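Local coordinates for protein peptide synthetase NRPS type II-PCP (PDB 4NEO) that belongs to the peptidyl carrier proteins, small helical domains of the phosphopantetheine-attachment family associated with nonribosomal peptide synthetases, at residues E38-L43 against R68-T73; I24-E27 against S33-P36; T12-L17 against T75-T80. One frame throughout, in Å; residues are numbered along the deposited sequence.

Interaction 1: residues E38-L43 against R68-T73; sequences EDFAAL and RVLLET
The backbones of loop 38-43 and helix 67-73 come nearest at F40 and L71, whose CA atoms stay 8.0 Å apart, so the space between them is spanned by side chains alone. One methyl group does most of the work. CD2 of L70 sits over the centre of the F40 ring, 3.7 Å from its centroid and 8° off the ring normal, a CH-pi contact in which all six ring carbons lie about equally near the methyl. With CG anti to the backbone N (chi1 178°), F40 carries its ring away from the loop and across the leucine at about a right angle. L71 adds a smaller touch, its CD2 approaching F40 CE2 obliquely at 4.1 Å. D39 OD2 folds the chain round F40, accepting from A41 N (an Asx turn) above the carboxylate plane and from A42 N (an Asx motif) on its anti lone pair, besides a salt bridge with R74. F40 also lines the pocket holding 2-(2-methoxyethoxy)ethanol. Its ring lies among H49 and A50 of helix 47-50 and I53, while L70 reaches W25 of helix 7-28, so the contact ties the loop to helix 67-73 inside the bundle.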
loop_
_atom_site.group_PDB
_atom_site.type_symbol
_atom_site.label_atom_id
_atom_site.label_comp_id
_atom_site.label_asym_id
_atom_site.label_seq_id
_atom_site.Cartn_x
_atom_site.Cartn_y
_atom_site.Cartn_z
ATOM N N GLU A 38 -8.979 -1.612 -5.353
ATOM C CA GLU A 38 -10.144 -1.092 -4.629
ATOM C C GLU A 38 -9.855 0.249 -4.019
ATOM O O GLU A 38 -8.829 0.423 -3.381
ATOM C CB GLU A 38 -10.578 -2.100 -3.532
ATOM C CG GLU A 38 -11.136 -3.419 -4.072
ATOM C CD GLU A 38 -11.765 -4.271 -2.972
ATOM O OE1 GLU A 38 -13.017 -4.244 -2.871
ATOM O OE2 GLU A 38 -10.993 -4.918 -2.202
ATOM N N ASP A 39 -10.762 1.211 -4.175
ATOM C CA ASP A 39 -10.521 2.576 -3.648
ATOM C C ASP A 39 -10.609 2.646 -2.109
ATOM O O ASP A 39 -11.567 2.140 -1.513
ATOM C CB ASP A 39 -11.497 3.599 -4.303
ATOM C CG ASP A 39 -11.265 5.020 -3.808
ATOM O OD1 ASP A 39 -10.422 5.732 -4.391
ATOM O OD2 ASP A 39 -11.859 5.418 -2.782
ATOM N N PHE A 40 -9.649 3.329 -1.485
ATOM C CA PHE A 40 -9.495 3.453 -0.029
ATOM C C PHE A 40 -10.786 3.877 0.641
ATOM O O PHE A 40 -11.148 3.328 1.665
ATOM C CB PHE A 40 -8.428 4.505 0.293
ATOM C CG PHE A 40 -8.218 4.764 1.756
ATOM C CD1 PHE A 40 -7.730 3.774 2.581
ATOM C CD2 PHE A 40 -8.514 6.008 2.306
ATOM C CE1 PHE A 40 -7.535 4.012 3.927
ATOM C CE2 PHE A 40 -8.313 6.248 3.644
ATOM C CZ PHE A 40 -7.819 5.251 4.451
ATOM N N ALA A 41 -11.429 4.893 0.083
ATOM C CA ALA A 41 -12.635 5.456 0.689
ATOM C C ALA A 41 -13.812 4.536 0.471
ATOM O O ALA A 41 -14.674 4.442 1.342
ATOM C CB ALA A 41 -12.958 6.826 0.118
ATOM N N ALA A 42 -13.859 3.880 -0.688
ATOM C CA ALA A 42 -14.885 2.871 -0.956
ATOM C C ALA A 42 -14.802 1.742 0.056
ATOM O O ALA A 42 -15.825 1.175 0.411
ATOM C CB ALA A 42 -14.804 2.320 -2.373
ATOM N N LEU A 43 -13.610 1.445 0.559
ATOM C CA LEU A 43 -13.441 0.459 1.632
ATOM C C LEU A 43 -13.805 0.981 3.036
ATOM O O LEU A 43 -13.619 0.259 4.012
ATOM C CB LEU A 43 -12.000 -0.067 1.650
ATOM C CG LEU A 43 -11.586 -0.845 0.399
ATOM C CD1 LEU A 43 -10.079 -0.935 0.310
ATOM C CD2 LEU A 43 -12.215 -2.216 0.365
ATOM N N ARG A 68 0.229 11.553 1.840
ATOM C CA ARG A 68 -0.185 11.782 0.441
ATOM C C ARG A 68 0.046 10.567 -0.463
ATOM O O ARG A 68 -0.613 10.422 -1.468
ATOM C CB ARG A 68 0.612 12.926 -0.162
ATOM C CG ARG A 68 0.334 14.276 0.351
ATOM C CD ARG A 68 1.395 15.184 -0.249
ATOM N NE ARG A 68 1.296 16.489 0.310
ATOM C CZ ARG A 68 0.468 17.441 -0.112
ATOM N NH1 ARG A 68 -0.360 17.184 -1.109
ATOM N NH2 ARG A 68 0.453 18.655 0.461
ATOM N N VAL A 69 0.951 9.687 -0.096
ATOM C CA VAL A 69 1.243 8.553 -0.923
ATOM C C VAL A 69 -0.027 7.649 -0.959
ATOM O O VAL A 69 -0.524 7.317 -2.032
ATOM C CB VAL A 69 2.471 7.831 -0.455
ATOM C CG1 VAL A 69 2.673 6.529 -1.220
ATOM C CG2 VAL A 69 3.724 8.726 -0.548
ATOM N N LEU A 70 -0.620 7.357 0.183
ATOM C CA LEU A 70 -1.899 6.641 0.199
ATOM C C LEU A 70 -3.026 7.493 -0.370
ATOM O O LEU A 70 -3.853 7.013 -1.138
ATOM C CB LEU A 70 -2.260 6.204 1.619
ATOM C CG LEU A 70 -3.541 5.375 1.916
ATOM C CD1 LEU A 70 -3.431 4.833 3.333
ATOM C CD2 LEU A 70 -4.777 6.221 1.911
ATOM N N LEU A 71 -3.118 8.746 0.073
ATOM C CA LEU A 71 -4.324 9.519 -0.177
ATOM C C LEU A 71 -4.386 10.050 -1.590
ATOM O O LEU A 71 -5.456 10.415 -2.036
ATOM C CB LEU A 71 -4.501 10.667 0.818
ATOM C CG LEU A 71 -4.760 10.220 2.273
ATOM C CD1 LEU A 71 -4.809 11.450 3.194
ATOM C CD2 LEU A 71 -6.060 9.427 2.341
ATOM N N GLU A 72 -3.266 10.055 -2.304
ATOM C CA GLU A 72 -3.265 10.510 -3.708
ATOM C C GLU A 72 -3.254 9.340 -4.706
ATOM O O GLU A 72 -3.580 9.512 -5.878
ATOM C CB GLU A 72 -2.086 11.468 -3.965
ATOM C CG GLU A 72 -2.337 12.796 -3.265
ATOM C CD GLU A 72 -1.191 13.790 -3.433
ATOM O OE1 GLU A 72 -0.206 13.455 -4.127
ATOM O OE2 GLU A 72 -1.301 14.890 -2.841
ATOM N N THR A 73 -2.897 8.145 -4.246
ATOM C CA THR A 73 -2.943 6.986 -5.129
ATOM C C THR A 73 -4.240 6.194 -4.911
ATOM O O THR A 73 -4.834 5.755 -5.858
ATOM C CB THR A 73 -1.765 6.072 -4.935
ATOM O OG1 THR A 73 -1.765 5.571 -3.580
ATOM C CG2 THR A 73 -0.495 6.769 -5.294
#

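Interaction 2: residues I24-E27 against S33-P36; sequences IWAE and SVGP
G35 N, next to the valine that packs on W25 and A26, donates to OE2 of E38 at 2.7 Å, a bond within the loop; across to helix 7-28 the contact is apolar. The loop doubles back along the last turns of the helix, and the two chains come nearest where the CA atoms of A26 and S33 are 4.9 Å apart. At this point the small A26 side chain lets the chains come close: A26 CB rests against the S33 backbone, 3.7 Å from its CA, while the serine side chain starts out from the far side of the loop.

V34 then faces the helix and divides its two methyls between two residues. CG2 settles on the A26 backbone, 3.8 Å from A26 CA, and passes the A26 methyl at 4.1 Å. CG1, anti to the backbone N at chi1 155°, is directed instead to the indole, where it meets W25 CE3 at 4.2 Å, at an oblique approach to the ring. The valine and tryptophan side chains cross at about a right angle. Further cover for the indole comes from V76 and M79 of helix 76-86 and from L43 and I53. V34 itself also touches V76 and L43.

Other polar groups of the two segments find partners outside the contact: E27 forms a salt bridge with R56, and P36 shares a backbone hydrogen bond with A77. What joins helix and loop here is van der Waals contact between methyl, backbone and aromatic surfaces, and with V34, A26 and W25 all buried the contact probably owes its stability to the exclusion of water.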
loop_
_atom_site.group_PDB
_atom_site.type_symbol
_atom_site.label_atom_id
_atom_site.label_comp_id
_atom_site.label_asym_id
_atom_site.label_seq_id
_atom_site.Cartn_x
_atom_site.Cartn_y
_atom_site.Cartn_z
ATOM N N ILE A 24 -1.658 -5.246 5.040
ATOM C CA ILE A 24 -1.748 -4.100 5.978
ATOM C C ILE A 24 -3.080 -3.374 5.875
ATOM O O ILE A 24 -3.710 -3.096 6.897
ATOM C CB ILE A 24 -0.571 -3.121 5.760
ATOM C CG1 ILE A 24 0.719 -3.735 6.274
ATOM C CG2 ILE A 24 -0.808 -1.769 6.419
ATOM C CD1 ILE A 24 1.954 -2.970 5.814
ATOM N N TRP A 25 -3.511 -3.059 4.643
ATOM C CA TRP A 25 -4.836 -2.477 4.429
ATOM C C TRP A 25 -5.957 -3.359 4.999
ATOM O O TRP A 25 -6.900 -2.882 5.615
ATOM C CB TRP A 25 -5.121 -2.273 2.918
ATOM C CG TRP A 25 -4.415 -1.137 2.243
ATOM C CD1 TRP A 25 -3.115 -0.793 2.352
ATOM C CD2 TRP A 25 -4.996 -0.203 1.330
ATOM N NE1 TRP A 25 -2.840 0.320 1.587
ATOM C CE2 TRP A 25 -3.975 0.694 0.938
ATOM C CE3 TRP A 25 -6.275 -0.036 0.814
ATOM C CZ2 TRP A 25 -4.192 1.737 0.032
ATOM C CZ3 TRP A 25 -6.505 1.017 -0.074
ATOM C CH2 TRP A 25 -5.470 1.890 -0.445
ATOM N N ALA A 26 -5.901 -4.646 4.713
ATOM C CA ALA A 26 -6.965 -5.535 5.107
ATOM C C ALA A 26 -7.063 -5.584 6.605
ATOM O O ALA A 26 -8.157 -5.511 7.143
ATOM C CB ALA A 26 -6.739 -6.941 4.572
ATOM N N GLU A 27 -5.917 -5.739 7.267
ATOM C CA GLU A 27 -5.865 -5.809 8.729
ATOM C C GLU A 27 -6.365 -4.532 9.308
ATOM O O GLU A 27 -7.152 -4.556 10.219
ATOM C CB GLU A 27 -4.451 -6.001 9.255
ATOM C CG GLU A 27 -3.863 -7.367 8.971
ATOM C CD GLU A 27 -2.426 -7.492 9.448
ATOM O OE1 GLU A 27 -2.162 -7.085 10.619
ATOM O OE2 GLU A 27 -1.585 -8.007 8.654
ATOM N N SER A 33 -9.495 -9.670 3.214
ATOM C CA SER A 33 -8.530 -9.202 2.245
ATOM C C SER A 33 -9.082 -8.007 1.486
ATOM O O SER A 33 -10.282 -7.679 1.547
ATOM C CB SER A 33 -8.183 -10.279 1.238
ATOM O OG SER A 33 -9.360 -10.617 0.518
ATOM N N VAL A 34 -8.160 -7.379 0.776
ATOM C CA VAL A 34 -8.430 -6.191 0.007
ATOM C C VAL A 34 -7.810 -6.417 -1.387
ATOM O O VAL A 34 -6.647 -6.862 -1.501
ATOM C CB VAL A 34 -7.776 -5.002 0.710
ATOM C CG1 VAL A 34 -7.477 -3.895 -0.268
ATOM C CG2 VAL A 34 -8.687 -4.528 1.840
ATOM N N GLY A 35 -8.587 -6.123 -2.426
ATOM C CA GLY A 35 -8.084 -6.199 -3.823
ATOM C C GLY A 35 -7.096 -5.047 -4.195
ATOM O O GLY A 35 -7.163 -3.963 -3.626
ATOM N N PRO A 36 -6.190 -5.297 -5.145
ATOM C CA PRO A 36 -5.183 -4.309 -5.523
ATOM C C PRO A 36 -5.729 -2.962 -6.064
ATOM O O PRO A 36 -5.036 -1.956 -5.936
ATOM C CB PRO A 36 -4.338 -5.043 -6.571
ATOM C CG PRO A 36 -5.206 -6.123 -7.123
ATOM C CD PRO A 36 -6.308 -6.394 -6.135
#

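Interaction 3: residues T12-L17 against T75-T80; sequences TRRRAL and TVAGMT
Segments 12-17 of helix 7-28 and 76-80 of helix 76-86 pass with their local axes 10.2 Å apart at closest approach and their directions 125° apart, and their backbones come nearest at L17 and T80, where the CA atoms are separated by 6.6 Å. T80 makes most of the contact. Its methyl CG2, anti to the backbone N, projects between L17 and R14, the latter modelled in two conformers of which one is described here. It lies 3.8 Å from R14 CG, 3.5 Å from R14 NH1 and 4.1 Å from L17 CG. The leucine and threonine side chains slide past each other in opposite directions, and CD2 of L17 ends near the T80 carbonyl.

The hydroxyl on the other branch is turned back to its own helix. T80 OG1 donates to V76 O at 2.7 Å, from above the carbonyl plane, while the regular helical bond from T80 N arrives on the opposite face; one carbonyl oxygen is therefore gripped twice by the same residue. One turn earlier, T75 caps the start of the helix, its OG1 accepting from G78 N at 2.9 Å with an N-H...O angle of 153°.

R14 runs across the threonine at about a right angle, and a bend at chi3 (68°) swings its guanidinium toward T80 CG2 and A77 O. The latter lies at the guanidinium edge near its plane, but the angle is too poor for a hydrogen bond. In this conformer salt bridges join NH2 to E18 and NH1 to D81.

The interface is accordingly mixed: a threonine methyl is packed between a leucine and an arginine, touched at both CG and NH1, its hydroxyl is satisfied within its own helix, and the arginine charge is probably balanced by two carboxylates, one on each helix.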
loop_
_atom_site.group_PDB
_atom_site.type_symbol
_atom_site.label_atom_id
_atom_site.label_comp_id
_atom_site.label_asym_id
_atom_site.label_seq_id
_atom_site.Cartn_x
_atom_site.Cartn_y
_atom_site.Cartn_z
ATOM N N THR A 12 8.365 -9.497 -9.955
ATOM C CA THR A 12 8.346 -10.326 -8.717
ATOM C C THR A 12 8.593 -9.451 -7.505
ATOM O O THR A 12 7.828 -9.465 -6.520
ATOM C CB THR A 12 9.375 -11.434 -8.832
ATOM O OG1 THR A 12 9.024 -12.211 -9.970
ATOM C CG2 THR A 12 9.476 -12.326 -7.573
ATOM N N ARG A 13 9.621 -8.629 -7.579
ATOM C CA ARG A 13 9.873 -7.670 -6.479
ATOM C C ARG A 13 8.668 -6.819 -6.105
ATOM O O ARG A 13 8.300 -6.669 -4.894
ATOM C CB ARG A 13 11.062 -6.804 -6.885
ATOM C CG ARG A 13 11.250 -5.597 -6.009
ATOM C CD ARG A 13 12.483 -4.821 -6.462
ATOM N NE ARG A 13 12.737 -3.793 -5.456
ATOM C CZ ARG A 13 13.861 -3.082 -5.344
ATOM N NH1 ARG A 13 13.968 -2.212 -4.337
ATOM N NH2 ARG A 13 14.831 -3.207 -6.243
ATOM N N ARG A 14 8.032 -6.226 -7.111
ATOM C CA ARG A 14 6.898 -5.349 -6.866
ATOM C C ARG A 14 5.659 -6.109 -6.347
ATOM O O ARG A 14 4.987 -5.612 -5.453
ATOM C CB ARG A 14 6.479 -4.553 -8.140
ATOM C CG ARG A 14 5.677 -3.281 -7.828
ATOM C CD ARG A 14 4.717 -2.824 -8.946
ATOM N NE ARG A 14 3.629 -3.789 -9.089
ATOM C CZ ARG A 14 2.397 -3.714 -8.579
ATOM N NH1 ARG A 14 1.892 -2.642 -7.974
ATOM N NH2 ARG A 14 1.617 -4.744 -8.793
ATOM N N ARG A 15 5.331 -7.266 -6.940
ATOM C CA ARG A 15 4.189 -8.069 -6.444
ATOM C C ARG A 15 4.370 -8.496 -4.995
ATOM O O ARG A 15 3.397 -8.509 -4.260
ATOM C CB ARG A 15 3.930 -9.321 -7.287
ATOM C CG ARG A 15 3.221 -8.945 -8.560
ATOM C CD ARG A 15 3.161 -10.123 -9.515
ATOM N NE ARG A 15 2.384 -9.808 -10.704
ATOM C CZ ARG A 15 2.276 -10.610 -11.764
ATOM N NH1 ARG A 15 1.539 -10.232 -12.813
ATOM N NH2 ARG A 15 2.911 -11.783 -11.792
ATOM N N ALA A 16 5.599 -8.761 -4.571
ATOM C CA ALA A 16 5.833 -9.105 -3.179
ATOM C C ALA A 16 5.502 -7.942 -2.284
ATOM O O ALA A 16 4.852 -8.132 -1.244
ATOM C CB ALA A 16 7.266 -9.551 -2.944
ATOM N N LEU A 17 5.885 -6.733 -2.673
ATOM C CA LEU A 17 5.519 -5.576 -1.864
ATOM C C LEU A 17 4.005 -5.365 -1.841
ATOM O O LEU A 17 3.414 -5.057 -0.806
ATOM C CB LEU A 17 6.228 -4.312 -2.372
ATOM C CG LEU A 17 5.868 -3.013 -1.619
ATOM C CD1 LEU A 17 6.240 -3.073 -0.154
ATOM C CD2 LEU A 17 6.634 -1.871 -2.280
ATOM N N THR A 75 -5.264 3.283 -4.100
ATOM C CA THR A 75 -5.379 1.829 -4.204
ATOM C C THR A 75 -4.110 1.203 -3.662
ATOM O O THR A 75 -3.049 1.870 -3.546
ATOM C CB THR A 75 -5.640 1.331 -5.610
ATOM O OG1 THR A 75 -4.500 1.596 -6.452
ATOM C CG2 THR A 75 -6.903 1.995 -6.182
ATOM N N VAL A 76 -4.203 -0.072 -3.308
ATOM C CA VAL A 76 -3.034 -0.795 -2.871
ATOM C C VAL A 76 -2.001 -0.841 -4.012
ATOM O O VAL A 76 -0.809 -0.631 -3.760
ATOM C CB VAL A 76 -3.395 -2.235 -2.487
ATOM C CG1 VAL A 76 -2.170 -3.144 -2.486
ATOM C CG2 VAL A 76 -4.162 -2.296 -1.161
ATOM N N ALA A 77 -2.437 -1.176 -5.241
ATOM C CA ALA A 77 -1.476 -1.232 -6.395
ATOM C C ALA A 77 -0.796 0.131 -6.690
ATOM O O ALA A 77 0.389 0.181 -7.013
ATOM C CB ALA A 77 -2.146 -1.740 -7.648
ATOM N N GLY A 78 -1.581 1.201 -6.611
ATOM C CA GLY A 78 -1.115 2.563 -6.819
ATOM C C GLY A 78 -0.083 2.921 -5.774
ATOM O O GLY A 78 0.979 3.406 -6.109
HETATM N N MSE A 79 -0.390 2.628 -4.512
HETATM C CA MSE A 79 0.509 2.922 -3.411
HETATM C C MSE A 79 1.774 2.154 -3.548
HETATM O O MSE A 79 2.872 2.692 -3.313
HETATM C CB MSE A 79 -0.174 2.692 -2.077
HETATM C CG MSE A 79 0.746 3.006 -0.885
HETATM SE SE MSE A 79 -0.322 2.828 0.789
HETATM C CE MSE A 79 0.993 3.732 1.878
ATOM N N THR A 80 1.643 0.882 -3.910
ATOM C CA THR A 80 2.783 -0.001 -4.119
ATOM C C THR A 80 3.739 0.595 -5.146
ATOM O O THR A 80 4.961 0.668 -4.944
ATOM C CB THR A 80 2.307 -1.409 -4.563
ATOM O OG1 THR A 80 1.562 -1.982 -3.482
ATOM C CG2 THR A 80 3.499 -2.311 -4.858
#

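Interactions 1 and 2 are buried and apolar, whereas interaction 3, closer to the chain's geometric centre (about 7 Å against 9 Å, between centres), is only partly buried and brings a charged side chain to its edge. Helix 7-28 serves both interaction 2, near its C-terminal end, and interaction 3, further toward its N-terminus. The long loop after that helix supplies one side of interactions 1 and 2, which meet where W25 packs on F40 and L43. Helices 67-73 and 76-86 follow one another in the chain, and T73 and L70 of interaction 1 pack against M79, a selenomethionine, of interaction 3. Interactions 2 and 3 meet through W25 on V76 and the A77 N to P36 O hydrogen bond.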